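PDB 4I5J: Serine/threonine-protein phosphatase 2A regulatory subunit B'' subunit alpha from Homo sapiens, which serves as a calcium-binding regulatory subunit of protein phosphatase 2A and might modulate the substrate selectivity, catalytic activity and localization of the enzyme. Local coordinates for residues S88-L94 / I106-F110; S182-K186 / F271-K275; K186-I192 / A263-D268. All blocks are in the same frame, centred on the assembly; numbering follows the deposited sequence.

Contact 1: S88-L94 / I106-F110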
loop_
_atom_site.group_PDB
_atom_site.type_symbol
_atom_site.label_atom_id
_atom_site.label_comp_id
_atom_site.label_asym_id
_atom_site.label_seq_id
_atom_site.Cartn_x
_atom_site.Cartn_y
_atom_site.Cartn_z
ATOM N N SER A 88 1.419 12.204 11.783
ATOM C CA SER A 88 1.176 12.362 10.352
ATOM C C SER A 88 1.066 13.833 9.961
ATOM O O SER A 88 1.014 14.701 10.821
ATOM C CB SER A 88 -0.133 11.661 9.971
ATOM O OG SER A 88 -1.247 12.477 10.309
ATOM N N ASN A 89 1.000 14.112 8.660
ATOM C CA ASN A 89 0.739 15.471 8.195
ATOM C C ASN A 89 -0.717 15.678 7.813
ATOM O O ASN A 89 -1.026 16.561 7.005
ATOM C CB ASN A 89 1.641 15.835 6.991
ATOM C CG ASN A 89 1.322 15.016 5.750
ATOM O OD1 ASN A 89 0.575 14.046 5.815
ATOM N ND2 ASN A 89 1.880 15.414 4.611
ATOM N N PHE A 90 -1.625 14.876 8.368
ATOM C CA PHE A 90 -3.020 14.993 7.929
ATOM C C PHE A 90 -3.658 16.328 8.325
ATOM O O PHE A 90 -4.286 16.989 7.511
ATOM C CB PHE A 90 -3.899 13.837 8.422
ATOM C CG PHE A 90 -5.317 13.924 7.913
ATOM C CD1 PHE A 90 -5.588 13.755 6.555
ATOM C CD2 PHE A 90 -6.367 14.199 8.773
ATOM C CE1 PHE A 90 -6.882 13.858 6.057
ATOM C CE2 PHE A 90 -7.670 14.285 8.291
ATOM C CZ PHE A 90 -7.929 14.123 6.923
ATOM N N LEU A 91 -3.514 16.722 9.581
ATOM C CA LEU A 91 -4.162 17.951 10.012
ATOM C C LEU A 91 -3.553 19.126 9.284
ATOM O O LEU A 91 -4.281 20.004 8.839
ATOM C CB LEU A 91 -4.093 18.115 11.528
ATOM C CG LEU A 91 -4.916 17.083 12.308
ATOM C CD1 LEU A 91 -4.928 17.402 13.792
ATOM C CD2 LEU A 91 -6.333 17.039 11.758
ATOM N N GLN A 92 -2.228 19.132 9.120
ATOM C CA GLN A 92 -1.575 20.182 8.314
ATOM C C GLN A 92 -2.096 20.197 6.879
ATOM O O GLN A 92 -2.324 21.250 6.295
ATOM C CB GLN A 92 -0.055 20.009 8.293
ATOM C CG GLN A 92 0.624 20.919 7.292
ATOM C CD GLN A 92 1.993 20.428 6.915
ATOM O OE1 GLN A 92 2.418 19.335 7.319
ATOM N NE2 GLN A 92 2.696 21.220 6.129
ATOM N N THR A 93 -2.300 19.019 6.299
ATOM C CA THR A 93 -2.826 18.951 4.941
ATOM C C THR A 93 -4.259 19.528 4.870
ATOM O O THR A 93 -4.645 20.135 3.878
ATOM C CB THR A 93 -2.826 17.493 4.414
ATOM O OG1 THR A 93 -1.480 17.002 4.358
ATOM C CG2 THR A 93 -3.410 17.437 3.017
ATOM N N LEU A 94 -5.049 19.331 5.918
ATOM C CA LEU A 94 -6.365 19.968 5.981
ATOM C C LEU A 94 -6.206 21.478 6.013
ATOM O O LEU A 94 -6.929 22.204 5.340
ATOM C CB LEU A 94 -7.140 19.515 7.220
ATOM C CG LEU A 94 -7.747 18.122 7.137
ATOM C CD1 LEU A 94 -8.782 17.929 8.252
ATOM C CD2 LEU A 94 -8.368 17.933 5.774
ATOM N N ILE A 106 -2.579 19.521 -3.857
ATOM C CA ILE A 106 -2.570 18.783 -2.598
ATOM C C ILE A 106 -2.288 17.319 -2.916
ATOM O O ILE A 106 -3.205 16.505 -3.085
ATOM C CB ILE A 106 -3.892 18.896 -1.816
ATOM C CG1 ILE A 106 -4.319 20.361 -1.675
ATOM C CG2 ILE A 106 -3.704 18.319 -0.448
ATOM C CD1 ILE A 106 -3.389 21.168 -0.801
ATOM N N THR A 107 -1.006 16.994 -3.002
ATOM C CA THR A 107 -0.577 15.695 -3.487
ATOM C C THR A 107 -0.612 14.622 -2.389
ATOM O O THR A 107 -0.555 13.427 -2.689
ATOM C CB THR A 107 0.833 15.786 -4.108
ATOM O OG1 THR A 107 1.719 16.377 -3.154
ATOM C CG2 THR A 107 0.816 16.656 -5.388
ATOM N N ASP A 108 -0.693 15.032 -1.124
ATOM C CA ASP A 108 -0.958 14.053 -0.076
ATOM C C ASP A 108 -2.464 13.904 0.068
ATOM O O ASP A 108 -3.162 14.898 0.206
ATOM C CB ASP A 108 -0.358 14.477 1.259
ATOM C CG ASP A 108 1.160 14.570 1.223
ATOM O OD1 ASP A 108 1.806 13.752 0.534
ATOM O OD2 ASP A 108 1.699 15.469 1.895
ATOM N N TYR A 109 -2.940 12.658 0.010
ATOM C CA TYR A 109 -4.340 12.286 0.259
ATOM C C TYR A 109 -5.319 12.705 -0.816
ATOM O O TYR A 109 -6.003 11.855 -1.365
ATOM C CB TYR A 109 -4.865 12.785 1.617
ATOM C CG TYR A 109 -3.911 12.557 2.763
ATOM C CD1 TYR A 109 -3.274 13.632 3.357
ATOM C CD2 TYR A 109 -3.633 11.272 3.238
ATOM C CE1 TYR A 109 -2.397 13.462 4.386
ATOM C CE2 TYR A 109 -2.717 11.083 4.285
ATOM C CZ TYR A 109 -2.104 12.202 4.841
ATOM O OH TYR A 109 -1.216 12.118 5.883
ATOM N N PHE A 110 -5.379 14.008 -1.116
ATOM C CA PHE A 110 -6.553 14.598 -1.767
ATOM C C PHE A 110 -6.568 14.741 -3.270
ATOM O O PHE A 110 -7.639 14.974 -3.847
ATOM C CB PHE A 110 -6.854 15.967 -1.156
ATOM C CG PHE A 110 -7.376 15.874 0.232
ATOM C CD1 PHE A 110 -6.534 16.057 1.313
ATOM C CD2 PHE A 110 -8.702 15.554 0.458
ATOM C CE1 PHE A 110 -7.014 15.936 2.603
ATOM C CE2 PHE A 110 -9.194 15.447 1.753
ATOM C CZ PHE A 110 -8.353 15.625 2.820
HETATM O O HOH W 1 0.526 17.704 2.729
#

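Contact 2: S182-K186 / F271-K275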
loop_
_atom_site.group_PDB
_atom_site.type_symbol
_atom_site.label_atom_id
_atom_site.label_comp_id
_atom_site.label_asym_id
_atom_site.label_seq_id
_atom_site.Cartn_x
_atom_site.Cartn_y
_atom_site.Cartn_z
ATOM N N SER A 182 1.618 0.617 -3.012
ATOM C CA SER A 182 2.741 -0.136 -2.474
ATOM C C SER A 182 3.628 -0.679 -3.578
ATOM O O SER A 182 4.838 -0.838 -3.395
ATOM C CB SER A 182 2.219 -1.272 -1.595
ATOM O OG SER A 182 1.536 -0.714 -0.479
ATOM N N GLU A 183 3.024 -0.978 -4.728
ATOM C CA GLU A 183 3.782 -1.536 -5.835
ATOM C C GLU A 183 4.636 -0.444 -6.485
ATOM O O GLU A 183 5.784 -0.673 -6.875
ATOM C CB GLU A 183 2.843 -2.201 -6.841
ATOM C CG GLU A 183 3.530 -3.168 -7.801
ATOM C CD GLU A 183 3.935 -2.490 -9.086
ATOM O OE1 GLU A 183 4.561 -3.157 -9.939
ATOM O OE2 GLU A 183 3.617 -1.289 -9.248
ATOM N N GLU A 184 4.094 0.762 -6.542
ATOM C CA GLU A 184 4.797 1.871 -7.170
ATOM C C GLU A 184 5.819 2.544 -6.267
ATOM O O GLU A 184 6.817 3.070 -6.752
ATOM C CB GLU A 184 3.788 2.895 -7.688
ATOM C CG GLU A 184 2.783 2.260 -8.636
ATOM C CD GLU A 184 2.002 3.273 -9.456
ATOM O OE1 GLU A 184 1.775 4.406 -8.961
ATOM O OE2 GLU A 184 1.620 2.931 -10.602
ATOM N N ASP A 185 5.567 2.530 -4.960
ATOM C CA ASP A 185 6.450 3.196 -4.006
ATOM C C ASP A 185 6.908 2.256 -2.891
ATOM O O ASP A 185 6.232 2.133 -1.878
ATOM C CB ASP A 185 5.715 4.387 -3.384
ATOM C CG ASP A 185 6.560 5.122 -2.358
ATOM O OD1 ASP A 185 7.791 4.865 -2.298
ATOM O OD2 ASP A 185 5.992 5.970 -1.623
ATOM N N LYS A 186 8.058 1.610 -3.041
ATOM C CA LYS A 186 8.523 0.734 -1.968
ATOM C C LYS A 186 9.433 1.466 -0.980
ATOM O O LYS A 186 10.258 0.835 -0.318
ATOM C CB LYS A 186 9.219 -0.526 -2.514
ATOM C CG LYS A 186 8.313 -1.505 -3.245
ATOM C CD LYS A 186 9.062 -2.730 -3.721
ATOM C CE LYS A 186 8.214 -3.588 -4.662
ATOM N NZ LYS A 186 7.826 -2.905 -5.961
ATOM N N PHE A 271 10.758 -10.726 -5.970
ATOM C CA PHE A 271 9.474 -10.880 -6.645
ATOM C C PHE A 271 9.127 -9.891 -7.764
ATOM O O PHE A 271 7.999 -9.897 -8.249
ATOM C CB PHE A 271 8.324 -11.002 -5.635
ATOM C CG PHE A 271 8.145 -9.798 -4.748
ATOM C CD1 PHE A 271 7.548 -8.645 -5.237
ATOM C CD2 PHE A 271 8.523 -9.836 -3.418
ATOM C CE1 PHE A 271 7.361 -7.547 -4.426
ATOM C CE2 PHE A 271 8.341 -8.741 -2.602
ATOM C CZ PHE A 271 7.757 -7.591 -3.111
ATOM N N ASN A 272 10.086 -9.065 -8.179
ATOM C CA ASN A 272 9.917 -8.210 -9.367
ATOM C C ASN A 272 11.108 -8.441 -10.310
ATOM O O ASN A 272 12.088 -7.688 -10.300
ATOM C CB ASN A 272 9.753 -6.726 -8.977
ATOM C CG ASN A 272 9.285 -5.838 -10.148
ATOM O OD1 ASN A 272 9.749 -5.972 -11.283
ATOM N ND2 ASN A 272 8.370 -4.914 -9.857
ATOM N N LEU A 273 11.022 -9.514 -11.096
ATOM C CA LEU A 273 12.146 -9.988 -11.917
ATOM C C LEU A 273 12.659 -8.911 -12.845
ATOM O O LEU A 273 13.859 -8.794 -13.050
ATOM C CB LEU A 273 11.727 -11.205 -12.750
ATOM C CG LEU A 273 12.786 -11.929 -13.595
ATOM C CD1 LEU A 273 13.945 -12.407 -12.721
ATOM C CD2 LEU A 273 12.163 -13.110 -14.352
ATOM N N GLU A 274 11.731 -8.138 -13.409
ATOM C CA GLU A 274 12.038 -7.034 -14.313
ATOM C C GLU A 274 12.863 -5.946 -13.641
ATOM O O GLU A 274 13.893 -5.528 -14.164
ATOM C CB GLU A 274 10.742 -6.408 -14.843
ATOM C CG GLU A 274 10.066 -7.154 -15.987
ATOM C CD GLU A 274 8.882 -6.376 -16.557
ATOM O OE1 GLU A 274 8.073 -5.859 -15.754
ATOM O OE2 GLU A 274 8.767 -6.269 -17.803
ATOM N N LYS A 275 12.394 -5.469 -12.493
ATOM C CA LYS A 275 13.117 -4.450 -11.730
ATOM C C LYS A 275 14.418 -4.999 -11.133
ATOM O O LYS A 275 15.279 -4.228 -10.713
ATOM C CB LYS A 275 12.240 -3.852 -10.614
ATOM C CG LYS A 275 11.127 -2.918 -11.072
ATOM C CD LYS A 275 10.395 -2.282 -9.877
ATOM C CE LYS A 275 9.330 -1.258 -10.329
ATOM N NZ LYS A 275 8.349 -0.880 -9.253
#

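Contact 3: K186-I192 / A263-D268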
loop_
_atom_site.group_PDB
_atom_site.type_symbol
_atom_site.label_atom_id
_atom_site.label_comp_id
_atom_site.label_asym_id
_atom_site.label_seq_id
_atom_site.Cartn_x
_atom_site.Cartn_y
_atom_site.Cartn_z
ATOM N N LYS A 186 8.058 1.610 -3.041
ATOM C CA LYS A 186 8.523 0.734 -1.968
ATOM C C LYS A 186 9.433 1.466 -0.980
ATOM O O LYS A 186 10.258 0.835 -0.318
ATOM C CB LYS A 186 9.219 -0.526 -2.514
ATOM C CG LYS A 186 8.313 -1.505 -3.245
ATOM C CD LYS A 186 9.062 -2.730 -3.721
ATOM C CE LYS A 186 8.214 -3.588 -4.662
ATOM N NZ LYS A 186 7.826 -2.905 -5.961
ATOM N N ARG A 187 9.277 2.783 -0.849
ATOM C CA ARG A 187 10.159 3.530 0.056
ATOM C C ARG A 187 9.438 4.082 1.258
ATOM O O ARG A 187 10.059 4.561 2.195
ATOM C CB ARG A 187 10.895 4.645 -0.680
ATOM C CG ARG A 187 11.654 4.110 -1.862
ATOM C CD ARG A 187 12.773 5.013 -2.287
ATOM N NE ARG A 187 13.254 4.600 -3.598
ATOM C CZ ARG A 187 14.498 4.773 -4.026
ATOM N NH1 ARG A 187 15.390 5.352 -3.239
ATOM N NH2 ARG A 187 14.846 4.362 -5.238
ATOM N N ASN A 188 8.116 4.008 1.243
ATOM C CA ASN A 188 7.369 4.473 2.388
ATOM C C ASN A 188 7.160 3.321 3.367
ATOM O O ASN A 188 7.202 2.155 2.977
ATOM C CB ASN A 188 6.062 5.157 1.946
ATOM C CG ASN A 188 4.945 4.194 1.719
ATOM O OD1 ASN A 188 4.363 3.681 2.675
ATOM N ND2 ASN A 188 4.607 3.951 0.444
ATOM N N PRO A 189 6.947 3.630 4.646
ATOM C CA PRO A 189 6.905 2.531 5.619
ATOM C C PRO A 189 5.674 1.610 5.510
ATOM O O PRO A 189 5.752 0.458 5.942
ATOM C CB PRO A 189 6.910 3.262 6.961
ATOM C CG PRO A 189 6.324 4.607 6.653
ATOM C CD PRO A 189 6.829 4.952 5.289
ATOM N N THR A 190 4.558 2.087 4.958
ATOM C CA THR A 190 3.409 1.207 4.817
ATOM C C THR A 190 3.694 0.155 3.763
ATOM O O THR A 190 3.419 -1.036 3.949
ATOM C CB THR A 190 2.125 1.962 4.436
ATOM O OG1 THR A 190 1.820 2.924 5.446
ATOM C CG2 THR A 190 0.957 0.989 4.327
ATOM N N SER A 191 4.236 0.602 2.644
ATOM C CA SER A 191 4.576 -0.312 1.567
ATOM C C SER A 191 5.558 -1.395 2.023
ATOM O O SER A 191 5.371 -2.598 1.735
ATOM C CB SER A 191 5.194 0.468 0.423
ATOM O OG SER A 191 5.607 -0.421 -0.600
ATOM N N ILE A 192 6.595 -0.972 2.742
ATOM C CA ILE A 192 7.613 -1.901 3.235
ATOM C C ILE A 192 6.969 -2.936 4.146
ATOM O O ILE A 192 7.337 -4.106 4.110
ATOM C CB ILE A 192 8.762 -1.175 3.960
ATOM C CG1 ILE A 192 9.457 -0.209 3.004
ATOM C CG2 ILE A 192 9.808 -2.183 4.549
ATOM C CD1 ILE A 192 10.488 0.689 3.712
ATOM N N ALA A 263 15.102 -1.585 1.338
ATOM C CA ALA A 263 14.059 -2.604 1.303
ATOM C C ALA A 263 13.523 -2.845 -0.101
ATOM O O ALA A 263 13.192 -3.974 -0.456
ATOM C CB ALA A 263 12.928 -2.237 2.246
ATOM N N HIS A 264 13.454 -1.787 -0.905
ATOM C CA HIS A 264 12.876 -1.897 -2.239
ATOM C C HIS A 264 13.722 -2.767 -3.150
ATOM O O HIS A 264 13.194 -3.479 -4.007
ATOM C CB HIS A 264 12.657 -0.510 -2.864
ATOM C CG HIS A 264 13.900 0.312 -2.978
ATOM N ND1 HIS A 264 14.498 0.911 -1.887
ATOM C CD2 HIS A 264 14.653 0.652 -4.051
ATOM C CE1 HIS A 264 15.570 1.572 -2.282
ATOM N NE2 HIS A 264 15.688 1.428 -3.591
ATOM N N ILE A 265 15.033 -2.712 -2.962
ATOM C CA ILE A 265 15.937 -3.547 -3.738
ATOM C C ILE A 265 15.774 -5.007 -3.352
ATOM O O ILE A 265 15.630 -5.873 -4.221
ATOM C CB ILE A 265 17.385 -3.114 -3.546
ATOM C CG1 ILE A 265 17.582 -1.725 -4.162
ATOM C CG2 ILE A 265 18.317 -4.103 -4.191
ATOM C CD1 ILE A 265 19.010 -1.231 -4.067
ATOM N N PHE A 266 15.803 -5.264 -2.047
ATOM C CA PHE A 266 15.516 -6.580 -1.471
ATOM C C PHE A 266 14.230 -7.152 -2.081
ATOM O O PHE A 266 14.229 -8.218 -2.701
ATOM C CB PHE A 266 15.360 -6.412 0.045
ATOM C CG PHE A 266 15.129 -7.701 0.806
ATOM C CD1 PHE A 266 16.188 -8.516 1.162
ATOM C CD2 PHE A 266 13.859 -8.062 1.209
ATOM C CE1 PHE A 266 15.979 -9.679 1.882
ATOM C CE2 PHE A 266 13.647 -9.228 1.929
ATOM C CZ PHE A 266 14.700 -10.031 2.263
ATOM N N TYR A 267 13.144 -6.400 -1.968
ATOM C CA TYR A 267 11.853 -6.834 -2.506
ATOM C C TYR A 267 11.844 -7.155 -4.018
ATOM O O TYR A 267 11.331 -8.197 -4.442
ATOM C CB TYR A 267 10.765 -5.803 -2.151
ATOM C CG TYR A 267 10.445 -5.745 -0.662
ATOM C CD1 TYR A 267 10.132 -4.545 -0.045
ATOM C CD2 TYR A 267 10.438 -6.900 0.117
ATOM C CE1 TYR A 267 9.830 -4.487 1.293
ATOM C CE2 TYR A 267 10.136 -6.853 1.471
ATOM C CZ TYR A 267 9.841 -5.644 2.054
ATOM O OH TYR A 267 9.528 -5.577 3.397
ATOM N N ASP A 268 12.395 -6.268 -4.833
ATOM C CA ASP A 268 12.488 -6.517 -6.276
ATOM C C ASP A 268 13.238 -7.806 -6.570
ATOM O O ASP A 268 12.842 -8.602 -7.421
ATOM C CB ASP A 268 13.185 -5.348 -6.984
ATOM C CG ASP A 268 12.357 -4.078 -6.966
ATOM O OD1 ASP A 268 11.107 -4.166 -6.852
ATOM O OD2 ASP A 268 12.961 -2.988 -7.069
HETATM O O HOH W 2 12.567 1.128 0.849
#

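Contact 1: S88-L94 / I106-F110
Asn89 holds its CG between its own backbone N and carbonyl carbon (chi1 66°), and Tyr109 carries its ring anti to its carbonyl carbon (chi1 -45°); these two rotations bring amide and phenol together. The meeting ties the start of helix 90-97, in a region of EF-hand family sequence, to the loop leading into helix 112-125. Tyr109 OH donates to Asn89 OD1 at 2.6 Å, nearly in line with the C=O bond. The other end of the amide is used too: Asn89 ND2 donates to Asp108 OD2 at 2.7 Å, approaching from above the carboxylate plane. Asn89 stands at the N-cap, but its side chain makes no capping bond and instead spans two loop residues, a task suited to a group with both donor and acceptor. Below these polar bonds lie aromatic rings. The edge of Phe90 points at a face of Tyr109 in a T-shaped pair, centroids 5.4 Å apart and planes at 83°, while Leu94 CD2 packs on Phe110 CZ at 3.7 Å. Phe90 also touches Ile68 of helix 54-72, which backs the cluster. Thr93 serves both layers: its methyl CG2 meets Ile106 CG2 at 3.6 Å, whereas its hydroxyl donates to Asn89 O. A water molecule donates both to Thr93 OG1 and to Asp108 OD2, each at 2.7 Å.

Contact 2: S182-K186 / F271-K275
Among the charged groups, Lys186 and Lys275 reach toward each other tip to tip, their NZ atoms 3.9 Å apart. The two amines gather at the C-terminal end of helix 173-184, where Glu183 O and the helix C-terminus would be expected to offset the closeness of like charges. Lys186 runs extended until its last torsion (chi4 64°) bends NZ back to make a weak hydrogen bond with Glu183 O. Lys275 NZ approaches the same Glu183 O to 3.5 Å. The Glu183 carboxylate adds a looser attraction, since its OE1 stays 4.5 Å from Lys275 NZ, beyond a salt bridge; this buried oxygen has no polar partner in the model. The second partner of Lys186 is Asp268, in a long ion pair.

Apolar contact comes from the lysine's methylenes. Lys186 CE lies 4.1 Å from Phe271 CE1, the two side chains sliding past each other in opposite directions, and the Phe271 ring also meets Trp195 of helix 189-199. A long aliphatic chain ending in a charge thus suits a place with aromatic neighbours on the way and a carbonyl at the end.

Hydrogen bonding within 271-275 sets the helix start: Asn272 OD1 accepts from Lys275 N at 3.0 Å. This is a classical asparagine N-cap, here opening helix 273-277, whose Leu273 packs on helix 209-226, the exiting helix of the calcium-binding EF-hand.

Contact 3: K186-I192 / A263-D268
Tyr267 OH donates a weak hydrogen bond to Ile192 O, the two oxygens 2.7 Å apart, so the phenol reaches from one helix to the backbone of another. Beside it, Ile192 CG2 rests 3.9 Å from Ala263 CB; the small alanine lets the branched isoleucine come close to the helix. Helix 189-199 is the entering helix of the EF-hand whose loop binds calcium through Asp200, Asp202, Asp204, Val206 and Glu211, and helix 263-271 packs against its first turn. That turn is capped by Asn188, whose OD1 accepts from Ser191 N and, weakly, from Thr190 N. Just ahead of the cap, Arg187 lays its guanidinium flat on a face of the His264 ring, centres 4.0 Å apart and planes at 23°. With His264 chi1 at 58°, CG sits between the backbone N and the carbonyl carbon, and in this rotamer the ring presents a face to the guanidinium. The backbones come close here, the CA atoms of Lys186 and His264 lying 5.1 Å apart. Further along, Lys186 CD passes Tyr267 CB at 3.8 Å on the way to Asp268. A water molecule donates to Lys186 O at 2.6 Å and makes a weak bond with His264 ND1.

From the N terminus, contact 1 comes first and closes a short loop of 11 residues, joining the start of helix 90-97 to the approach to helix 112-125. It is complete before the others begin and touches neither. Contact 2 then opens at the end of helix 173-184, and contact 3 opens directly after it, the two sharing Lys186. The return is in reverse order: 263-268 closes contact 3 over 70 intervening residues, and 271-275 closes contact 2 over 84, so the inner pairing sits within the outer. Together these two join the end of helix 173-184, the linker and the first turn of helix 189-199 to the C-terminal helices 263-271 and 273-277, with the calcium-binding loop lying between in sequence.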